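Protease/Reverse transcriptase/ribonuclease H (PDB 7KSF) combines in one chain a viral aspartic protease with a reverse transcriptase and ribonuclease H, which make DNA from viral RNA and degrade RNA in RNA–DNA hybrids. Local coordinates at residues L133-E138 against G337-L342; T245-A250 against K343-G348. The protein carries 1 engineered substitution. All blocks are in the same frame, centred on the assembly; numbering follows the deposited sequence.

Interaction 1 of 2, residues L133-E138 against G337-L342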
loop_
_atom_site.group_PDB
_atom_site.type_symbol
_atom_site.label_atom_id
_atom_site.label_comp_id
_atom_site.label_asym_id
_atom_site.label_seq_id
_atom_site.Cartn_x
_atom_site.Cartn_y
_atom_site.Cartn_z
ATOM N N LEU A 133 -3.230 -2.443 -22.656
ATOM C CA LEU A 133 -2.416 -1.759 -21.660
ATOM C C LEU A 133 -2.428 -2.492 -20.323
ATOM O O LEU A 133 -1.390 -2.578 -19.655
ATOM C CB LEU A 133 -2.913 -0.325 -21.476
ATOM C CG LEU A 133 -2.127 0.525 -20.484
ATOM C CD1 LEU A 133 -0.696 0.680 -20.953
ATOM C CD2 LEU A 133 -2.788 1.878 -20.302
ATOM N N TRP A 134 -3.577 -3.021 -19.919
ATOM C CA TRP A 134 -3.681 -3.699 -18.639
ATOM C C TRP A 134 -2.911 -5.014 -18.664
ATOM O O TRP A 134 -2.675 -5.603 -19.724
ATOM C CB TRP A 134 -5.147 -3.959 -18.293
ATOM C CG TRP A 134 -6.072 -2.888 -18.788
ATOM C CD1 TRP A 134 -7.081 -3.034 -19.691
ATOM C CD2 TRP A 134 -6.060 -1.504 -18.420
ATOM N NE1 TRP A 134 -7.708 -1.827 -19.905
ATOM C CE2 TRP A 134 -7.096 -0.873 -19.134
ATOM C CE3 TRP A 134 -5.275 -0.739 -17.553
ATOM C CZ2 TRP A 134 -7.368 0.488 -19.007
ATOM C CZ3 TRP A 134 -5.547 0.608 -17.428
ATOM C CH2 TRP A 134 -6.586 1.210 -18.151
ATOM N N GLN A 135 -2.513 -5.472 -17.479
ATOM C CA GLN A 135 -1.829 -6.751 -17.365
ATOM C C GLN A 135 -2.862 -7.869 -17.373
ATOM O O GLN A 135 -3.755 -7.904 -16.518
ATOM C CB GLN A 135 -0.987 -6.813 -16.094
ATOM C CG GLN A 135 -0.004 -7.970 -16.088
ATOM C CD GLN A 135 0.379 -8.412 -14.694
ATOM O OE1 GLN A 135 -0.016 -7.801 -13.702
ATOM N NE2 GLN A 135 1.152 -9.487 -14.610
ATOM N N HIS A 136 -2.747 -8.774 -18.341
ATOM C CA HIS A 136 -3.641 -9.918 -18.448
ATOM C C HIS A 136 -3.052 -11.191 -17.862
ATOM O O HIS A 136 -3.767 -11.948 -17.199
ATOM C CB HIS A 136 -4.010 -10.156 -19.915
ATOM C CG HIS A 136 -4.685 -8.991 -20.564
ATOM N ND1 HIS A 136 -6.050 -8.927 -20.740
ATOM C CD2 HIS A 136 -4.184 -7.841 -21.076
ATOM C CE1 HIS A 136 -6.360 -7.790 -21.335
ATOM N NE2 HIS A 136 -5.248 -7.113 -21.551
ATOM N N TRP A 137 -1.768 -11.450 -18.093
ATOM C CA TRP A 137 -1.115 -12.646 -17.583
ATOM C C TRP A 137 -0.270 -12.298 -16.367
ATOM O O TRP A 137 0.264 -11.189 -16.268
ATOM C CB TRP A 137 -0.233 -13.292 -18.652
ATOM C CG TRP A 137 -0.955 -13.603 -19.918
ATOM C CD1 TRP A 137 -1.053 -12.808 -21.022
ATOM C CD2 TRP A 137 -1.689 -14.793 -20.212
ATOM N NE1 TRP A 137 -1.802 -13.431 -21.987
ATOM C CE2 TRP A 137 -2.207 -14.652 -21.512
ATOM C CE3 TRP A 137 -1.960 -15.964 -19.499
ATOM C CZ2 TRP A 137 -2.979 -15.640 -22.119
ATOM C CZ3 TRP A 137 -2.723 -16.940 -20.101
ATOM C CH2 TRP A 137 -3.225 -16.775 -21.394
ATOM N N GLU A 138 -0.158 -13.245 -15.441
ATOM C CA GLU A 138 0.789 -13.083 -14.349
ATOM C C GLU A 138 2.210 -13.101 -14.900
ATOM O O GLU A 138 2.514 -13.828 -15.852
ATOM C CB GLU A 138 0.608 -14.186 -13.307
ATOM C CG GLU A 138 -0.709 -14.123 -12.543
ATOM C CD GLU A 138 -0.710 -15.019 -11.316
ATOM O OE1 GLU A 138 0.346 -15.606 -11.008
ATOM O OE2 GLU A 138 -1.768 -15.133 -10.660
ATOM N N GLY A 337 4.968 0.743 -24.505
ATOM C CA GLY A 337 5.043 -0.668 -24.193
ATOM C C GLY A 337 4.956 -1.001 -22.722
ATOM O O GLY A 337 5.311 -2.122 -22.335
ATOM N N TYR A 338 4.515 -0.063 -21.890
ATOM C CA TYR A 338 4.365 -0.334 -20.471
ATOM C C TYR A 338 3.066 -1.087 -20.209
ATOM O O TYR A 338 2.144 -1.107 -21.031
ATOM C CB TYR A 338 4.403 0.964 -19.666
ATOM C CG TYR A 338 5.780 1.585 -19.584
ATOM C CD1 TYR A 338 6.753 1.051 -18.754
ATOM C CD2 TYR A 338 6.103 2.709 -20.331
ATOM C CE1 TYR A 338 8.010 1.614 -18.670
ATOM C CE2 TYR A 338 7.362 3.283 -20.253
ATOM C CZ TYR A 338 8.311 2.730 -19.420
ATOM O OH TYR A 338 9.565 3.295 -19.338
ATOM N N VAL A 339 3.005 -1.725 -19.041
ATOM C CA VAL A 339 1.896 -2.591 -18.667
ATOM C C VAL A 339 1.408 -2.166 -17.291
ATOM O O VAL A 339 2.208 -2.049 -16.355
ATOM C CB VAL A 339 2.314 -4.073 -18.661
ATOM C CG1 VAL A 339 1.212 -4.924 -18.090
ATOM C CG2 VAL A 339 2.666 -4.529 -20.066
ATOM N N VAL A 340 0.100 -1.922 -17.175
ATOM C CA VAL A 340 -0.524 -1.454 -15.942
ATOM C C VAL A 340 -1.203 -2.628 -15.254
ATOM O O VAL A 340 -1.890 -3.432 -15.897
ATOM C CB VAL A 340 -1.537 -0.328 -16.225
ATOM C CG1 VAL A 340 -2.160 0.178 -14.934
ATOM C CG2 VAL A 340 -0.875 0.808 -16.983
ATOM N N SER A 341 -1.016 -2.728 -13.940
ATOM C CA SER A 341 -1.663 -3.751 -13.125
ATOM C C SER A 341 -2.873 -3.131 -12.441
ATOM O O SER A 341 -2.731 -2.245 -11.594
ATOM C CB SER A 341 -0.689 -4.321 -12.096
ATOM O OG SER A 341 -1.362 -5.156 -11.166
ATOM N N LEU A 342 -4.066 -3.588 -12.812
ATOM C CA LEU A 342 -5.287 -3.116 -12.172
ATOM C C LEU A 342 -5.561 -3.811 -10.847
ATOM O O LEU A 342 -6.605 -3.558 -10.234
ATOM C CB LEU A 342 -6.475 -3.300 -13.116
ATOM C CG LEU A 342 -6.320 -2.549 -14.439
ATOM C CD1 LEU A 342 -7.471 -2.861 -15.374
ATOM C CD2 LEU A 342 -6.217 -1.053 -14.193
#
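W134 and V340 form a single beta bridge by which the loop following helix 117-129 joins strand 340-341 of the sheet in the polymerase palm. The chains run in the same direction here, and V340 bonds to the residues before and after W134. Its N gives a nearly straight bond (170°) to L133 O over 3.0 Å, and its O receives the N-H of Q135, a more bent bond (134°).

The tight part lies on the L133, W134 and L342 side. L342 reaches the indole with both methyls. CD1 stands over one face of the ring, offset toward the rim and 4.0 Å from the centroid of the five-membered ring, a CH-pi contact; CD2 meets the six-membered ring at CE3, 3.5 Å away. F330 of helix 319-336 packs edge-to-face with the same indole, and W134 NE1 bonds to F127 O, so carbon contacts and a polar bond together fix the ring's rotation. L133 holds CG anti to its own N (chi1 -178°), and this atom meets V340 CG2 at 3.7 Å. L333 and L334 of helix 319-336 pack on L133, and L333 also on V340.

Toward Q135 the contact thins and becomes partly exposed. V339 CG1 crosses the glutamine chain at about a right angle, 3.5 Å from Q135 CB. Beyond CG the extended chain carries its amide to W137, where NE2 makes a weak hydrogen bond to W137 O. The other amide atom, Q135 OE1, stays 3.9 Å from S341 CB.

Interaction 2 of 2, residues T245-A250 against K343-G348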
loop_
_atom_site.group_PDB
_atom_site.type_symbol
_atom_site.label_atom_id
_atom_site.label_comp_id
_atom_site.label_asym_id
_atom_site.label_seq_id
_atom_site.Cartn_x
_atom_site.Cartn_y
_atom_site.Cartn_z
ATOM N N THR A 245 -5.804 9.541 -8.782
ATOM C CA THR A 245 -5.659 8.270 -9.480
ATOM C C THR A 245 -4.221 7.789 -9.382
ATOM O O THR A 245 -3.290 8.553 -9.651
ATOM C CB THR A 245 -6.053 8.401 -10.954
ATOM O OG1 THR A 245 -7.437 8.761 -11.049
ATOM C CG2 THR A 245 -5.817 7.088 -11.690
ATOM N N THR A 246 -4.045 6.523 -9.009
ATOM C CA THR A 246 -2.738 5.890 -8.965
ATOM C C THR A 246 -2.764 4.622 -9.808
ATOM O O THR A 246 -3.728 3.851 -9.756
ATOM C CB THR A 246 -2.320 5.566 -7.529
ATOM O OG1 THR A 246 -1.176 4.704 -7.546
ATOM C CG2 THR A 246 -3.444 4.882 -6.782
ATOM N N LEU A 247 -1.705 4.417 -10.591
ATOM C CA LEU A 247 -1.587 3.276 -11.493
ATOM C C LEU A 247 -0.300 2.530 -11.181
ATOM O O LEU A 247 0.791 3.088 -11.318
ATOM C CB LEU A 247 -1.586 3.719 -12.954
ATOM C CG LEU A 247 -2.880 4.325 -13.475
ATOM C CD1 LEU A 247 -2.668 4.829 -14.885
ATOM C CD2 LEU A 247 -3.984 3.286 -13.433
ATOM N N ASP A 248 -0.427 1.269 -10.786
ATOM C CA ASP A 248 0.730 0.446 -10.472
ATOM C C ASP A 248 1.228 -0.231 -11.742
ATOM O O ASP A 248 0.453 -0.876 -12.453
ATOM C CB ASP A 248 0.376 -0.599 -9.414
ATOM C CG ASP A 248 1.537 -1.519 -9.093
ATOM O OD1 ASP A 248 2.700 -1.094 -9.250
ATOM O OD2 ASP A 248 1.282 -2.671 -8.681
ATOM N N LEU A 249 2.518 -0.077 -12.025
ATOM C CA LEU A 249 3.113 -0.729 -13.180
ATOM C C LEU A 249 3.534 -2.154 -12.827
ATOM O O LEU A 249 3.666 -2.520 -11.658
ATOM C CB LEU A 249 4.310 0.076 -13.694
ATOM C CG LEU A 249 3.983 1.513 -14.122
ATOM C CD1 LEU A 249 5.218 2.228 -14.651
ATOM C CD2 LEU A 249 2.869 1.533 -15.155
ATOM N N ALA A 250 3.738 -2.965 -13.864
ATOM C CA ALA A 250 4.022 -4.389 -13.687
ATOM C C ALA A 250 5.531 -4.629 -13.757
ATOM O O ALA A 250 6.061 -5.211 -14.704
ATOM C CB ALA A 250 3.277 -5.211 -14.731
ATOM N N LYS A 343 -4.651 -4.676 -10.394
ATOM C CA LYS A 343 -4.818 -5.327 -9.100
ATOM C C LYS A 343 -4.702 -4.316 -7.965
ATOM O O LYS A 343 -5.497 -4.333 -7.018
ATOM C CB LYS A 343 -3.779 -6.436 -8.940
ATOM C CG LYS A 343 -3.803 -7.124 -7.589
ATOM C CD LYS A 343 -2.726 -8.192 -7.504
ATOM C CE LYS A 343 -2.831 -8.985 -6.213
ATOM N NZ LYS A 343 -4.161 -9.641 -6.077
ATOM N N LYS A 344 -3.716 -3.424 -8.048
ATOM C CA LYS A 344 -3.477 -2.428 -7.012
ATOM C C LYS A 344 -3.685 -1.003 -7.509
ATOM O O LYS A 344 -3.411 -0.054 -6.765
ATOM C CB LYS A 344 -2.065 -2.590 -6.444
ATOM C CG LYS A 344 -1.776 -3.974 -5.876
ATOM C CD LYS A 344 -2.690 -4.298 -4.700
ATOM C CE LYS A 344 -2.353 -5.650 -4.087
ATOM N NZ LYS A 344 -3.180 -5.940 -2.879
ATOM N N SER A 345 -4.158 -0.826 -8.739
ATOM C CA SER A 345 -4.400 0.513 -9.253
ATOM C C SER A 345 -5.679 1.090 -8.652
ATOM O O SER A 345 -6.638 0.370 -8.370
ATOM C CB SER A 345 -4.497 0.491 -10.777
ATOM O OG SER A 345 -3.330 -0.070 -11.349
ATOM N N GLU A 346 -5.673 2.404 -8.444
ATOM C CA GLU A 346 -6.831 3.123 -7.939
ATOM C C GLU A 346 -7.097 4.298 -8.864
ATOM O O GLU A 346 -6.205 5.115 -9.107
ATOM C CB GLU A 346 -6.610 3.614 -6.506
ATOM C CG GLU A 346 -6.063 2.549 -5.578
ATOM C CD GLU A 346 -5.713 3.093 -4.209
ATOM O OE1 GLU A 346 -6.235 4.168 -3.841
ATOM O OE2 GLU A 346 -4.912 2.446 -3.504
ATOM N N ILE A 347 -8.324 4.380 -9.378
ATOM C CA ILE A 347 -8.678 5.349 -10.406
ATOM C C ILE A 347 -9.873 6.164 -9.936
ATOM O O ILE A 347 -10.909 5.601 -9.567
ATOM C CB ILE A 347 -8.994 4.659 -11.745
ATOM C CG1 ILE A 347 -7.824 3.774 -12.181
ATOM C CG2 ILE A 347 -9.303 5.695 -12.812
ATOM C CD1 ILE A 347 -8.063 3.042 -13.479
ATOM N N GLY A 348 -9.728 7.489 -9.961
ATOM C CA GLY A 348 -10.840 8.393 -9.745
ATOM C C GLY A 348 -11.480 8.310 -8.377
ATOM O O GLY A 348 -12.702 8.191 -8.262
#
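Two antiparallel strands, 243-249 and 345-349, pair here through T246 and E346, a hydrogen-bonded pair. The axes of strand segments 245-249 and 345-347 approach to 4.5 Å at 154°. T246 N donates to E346 O nearly along the C=O axis, and the return bond from E346 N to T246 O spans 2.8 Å. Both side chains leave the same face and lie side by side. T246 has CG2 between its backbone N and carbonyl carbon, from where the methyl meets E346 CB at 3.4 Å. V352 packs against both residues, while E346 OE1 takes the N-H of E353.

This is the antiparallel sheet of the polymerase palm, in which 243-249 also pairs with strands 311-316 and 340-341. On the face carrying L247, its CD2 lies 4.1 Å from I347 CG1; F330 and L326 of helix 319-336 cover these residues.

At one end a side chain replaces a backbone acceptor: G348 N donates to T245 OG1 over 2.8 Å, and that hydroxyl is also bonded to H322 NE2. At the other, D248 N makes a less certain bond to S345 OG. The D248 side chain lies alongside the start of K344, OD2 4.0 Å from K344 CB, but the ammonium leads away and no salt bridge forms. D248 OD1 lies near D310 OD2; these are probably the metal-binding aspartates that gather in reverse-transcriptase palms from motifs here reading LDLA and YVDD.

How the interactions relate
Interactions 1 and 2 share one sheet, their centres about 11 Å apart. Strand 340-341 leads through a corner at 342-344 into strand 345-349, and both lie against strand 243-249. The first does so through probable bonds from S341 N to D248 O (2.8 Å) and from A250 N to V339 O (3.1 Å). V340 thus has the 133-138 loop on one flank and strand 243-249 on the other, its CG1 3.8 Å from D248 O. The neighbouring acidic residues D248 and D310 are consistent with the polymerase centre of a reverse-transcriptase palm, so interaction 2 probably borders that centre through D248, whereas interaction 1 joins the 133-138 loop to strand 340-341, on the edge away from 243-249.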